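Local coordinates for protein beta-galactosidase/beta-glucuronidase (Faecalibacterium prausnitzii L2-6, PDB 6MVF) that binds flavin mononucleotide and probably hydrolyses beta-glucuronides, as a gut bacterial beta-glucuronidase of glycosyl hydrolase family 2, at residues Q303-K308 with H317-Q322. Residues are numbered along the deposited sequence; the frame is centred on the assembly and turned at random.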
loop_
_atom_site.group_PDB
_atom_site.type_symbol
_atom_site.label_atom_id
_atom_site.label_comp_id
_atom_site.label_asym_id
_atom_site.label_seq_id
_atom_site.Cartn_x
_atom_site.Cartn_y
_atom_site.Cartn_z
ATOM N N GLN A 303 5.447 1.390 -28.938
ATOM C CA GLN A 303 5.217 2.045 -27.645
ATOM C C GLN A 303 3.839 2.730 -27.515
ATOM O O GLN A 303 3.692 3.724 -26.799
ATOM C CB GLN A 303 6.345 3.034 -27.351
ATOM C CG GLN A 303 6.303 4.310 -28.139
ATOM C CD GLN A 303 7.429 5.270 -27.760
ATOM O OE1 GLN A 303 8.091 5.098 -26.742
ATOM N NE2 GLN A 303 7.643 6.291 -28.590
ATOM N N ASP A 304 2.798 2.186 -28.134
ATOM C CA ASP A 304 1.500 2.834 -28.102
ATOM C C ASP A 304 0.452 1.886 -27.529
ATOM O O ASP A 304 0.694 0.691 -27.357
ATOM C CB ASP A 304 1.097 3.347 -29.502
ATOM C CG ASP A 304 0.987 2.231 -30.566
ATOM O OD1 ASP A 304 1.329 1.057 -30.295
ATOM O OD2 ASP A 304 0.547 2.545 -31.692
ATOM N N LYS A 305 -0.724 2.437 -27.217
ATOM C CA LYS A 305 -1.815 1.657 -26.636
ATOM C C LYS A 305 -3.134 2.314 -27.009
ATOM O O LYS A 305 -3.179 3.526 -27.225
ATOM C CB LYS A 305 -1.672 1.564 -25.120
ATOM C CG LYS A 305 -2.384 0.413 -24.474
ATOM C CD LYS A 305 -1.972 0.330 -22.991
ATOM C CE LYS A 305 -2.747 -0.739 -22.264
ATOM N NZ LYS A 305 -2.213 -1.013 -20.902
ATOM N N LEU A 306 -4.205 1.508 -27.071
ATOM C CA LEU A 306 -5.500 1.931 -27.604
ATOM C C LEU A 306 -5.977 3.279 -27.069
ATOM O O LEU A 306 -6.320 3.400 -25.890
ATOM C CB LEU A 306 -6.578 0.884 -27.325
ATOM C CG LEU A 306 -7.930 1.192 -27.997
ATOM C CD1 LEU A 306 -7.807 1.140 -29.501
ATOM C CD2 LEU A 306 -9.023 0.243 -27.549
ATOM N N TYR A 307 -6.005 4.282 -27.959
ATOM C CA TYR A 307 -6.449 5.663 -27.725
ATOM C C TYR A 307 -5.672 6.363 -26.622
ATOM O O TYR A 307 -6.141 7.351 -26.059
ATOM C CB TYR A 307 -7.961 5.736 -27.468
ATOM C CG TYR A 307 -8.727 5.126 -28.615
ATOM C CD1 TYR A 307 -8.418 5.458 -29.926
ATOM C CD2 TYR A 307 -9.710 4.166 -28.392
ATOM C CE1 TYR A 307 -9.089 4.882 -30.980
ATOM C CE2 TYR A 307 -10.393 3.590 -29.430
ATOM C CZ TYR A 307 -10.077 3.943 -30.732
ATOM O OH TYR A 307 -10.757 3.355 -31.791
ATOM N N LYS A 308 -4.467 5.905 -26.329
ATOM C CA LYS A 308 -3.526 6.664 -25.523
ATOM C C LYS A 308 -2.392 7.233 -26.353
ATOM O O LYS A 308 -1.521 7.918 -25.791
ATOM C CB LYS A 308 -2.911 5.793 -24.422
ATOM C CG LYS A 308 -3.756 5.508 -23.245
ATOM C CD LYS A 308 -2.970 4.584 -22.357
ATOM C CE LYS A 308 -3.692 4.335 -21.060
ATOM N NZ LYS A 308 -2.706 4.188 -19.948
ATOM N N HIS A 317 3.971 0.003 -19.334
ATOM C CA HIS A 317 5.196 -0.614 -19.821
ATOM C C HIS A 317 5.411 -1.979 -19.181
ATOM O O HIS A 317 5.677 -2.965 -19.880
ATOM C CB HIS A 317 6.389 0.305 -19.561
ATOM C CG HIS A 317 6.334 1.590 -20.324
ATOM N ND1 HIS A 317 6.174 1.634 -21.695
ATOM C CD2 HIS A 317 6.430 2.877 -19.911
ATOM C CE1 HIS A 317 6.176 2.894 -22.092
ATOM N NE2 HIS A 317 6.329 3.669 -21.030
ATOM N N TYR A 318 5.278 -2.057 -17.850
ATOM C CA TYR A 318 5.449 -3.327 -17.150
ATOM C C TYR A 318 4.368 -4.325 -17.531
ATOM O O TYR A 318 4.629 -5.529 -17.573
ATOM C CB TYR A 318 5.484 -3.099 -15.632
ATOM C CG TYR A 318 6.864 -2.694 -15.128
ATOM C CD1 TYR A 318 7.321 -1.384 -15.247
ATOM C CD2 TYR A 318 7.716 -3.624 -14.556
ATOM C CE1 TYR A 318 8.590 -1.010 -14.786
ATOM C CE2 TYR A 318 8.990 -3.265 -14.100
ATOM C CZ TYR A 318 9.420 -1.962 -14.216
ATOM O OH TYR A 318 10.678 -1.612 -13.771
ATOM N N GLN A 319 3.161 -3.860 -17.841
ATOM C CA GLN A 319 2.133 -4.791 -18.289
ATOM C C GLN A 319 2.518 -5.419 -19.625
ATOM O O GLN A 319 2.391 -6.637 -19.814
ATOM C CB GLN A 319 0.785 -4.084 -18.387
ATOM C CG GLN A 319 -0.361 -5.034 -18.704
ATOM C CD GLN A 319 -1.582 -4.348 -19.320
ATOM O OE1 GLN A 319 -1.578 -3.139 -19.592
ATOM N NE2 GLN A 319 -2.633 -5.124 -19.551
ATOM N N ASP A 320 2.981 -4.596 -20.573
ATOM C CA ASP A 320 3.550 -5.131 -21.810
ATOM C C ASP A 320 4.621 -6.181 -21.523
ATOM O O ASP A 320 4.586 -7.290 -22.065
ATOM C CB ASP A 320 4.143 -4.001 -22.650
ATOM C CG ASP A 320 3.085 -3.222 -23.422
ATOM O OD1 ASP A 320 1.864 -3.542 -23.308
ATOM O OD2 ASP A 320 3.492 -2.284 -24.149
ATOM N N ALA A 321 5.577 -5.843 -20.650
ATOM C CA ALA A 321 6.680 -6.745 -20.369
ATOM C C ALA A 321 6.182 -8.059 -19.788
ATOM O O ALA A 321 6.639 -9.134 -20.193
ATOM C CB ALA A 321 7.666 -6.067 -19.430
ATOM N N GLN A 322 5.217 -7.995 -18.867
ATOM C CA GLN A 322 4.698 -9.212 -18.252
ATOM C C GLN A 322 3.940 -10.075 -19.253
ATOM O O GLN A 322 4.067 -11.306 -19.239
ATOM C CB GLN A 322 3.819 -8.861 -17.051
ATOM C CG GLN A 322 4.596 -8.890 -15.746
ATOM C CD GLN A 322 4.372 -7.663 -14.852
ATOM O OE1 GLN A 322 3.273 -7.079 -14.828
ATOM N NE2 GLN A 322 5.420 -7.267 -14.104
#
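Lys-305 reaches out of its loop to Gln-319 on the facing helix, and the two side chains cross at about a right angle, the lysine's NZ meeting the amide's OE1. The ammonium NZ gives a hydrogen bond to the amide oxygen OE1 of Gln-319, 2.6 Å away, approaching in the carbonyl plane with a C=O...N angle of 156°. Both side chains run extended; CG of Lys-305 and CG of Gln-319 each lie anti to the backbone N (chi1 -158° and -174°), which carries NZ and OE1 to each other. Within the loop, Lys-308 N bonds to Lys-305 O at 2.8 Å, closing a type II beta turn through Leu-306 and Tyr-307. The loop follows strand 292-300 and leads into helix 314-327, a beta-to-alpha connection in the TIM barrel domain of this family 2 glycosidase, away from the flavin pocket. NZ also forms a salt bridge with Asp-316, which pairs with Lys-308 as well. A methionine in place of Lys-305 would probably leave OE1 of Gln-319 without this donor and Asp-316 with one cationic partner fewer. This partly exposed side of the contact is loose, resting on one ammonium-to-amide bond. By contrast the inward side is closely packed: buried Asp-320 forms salt bridges through OD2 with Arg-301 and through OD1 with Arg-561, its OD1 5.4 Å from Lys-305 NZ, too far for a direct bond, while buried His-317 packs against Ser-340 and Asp-342.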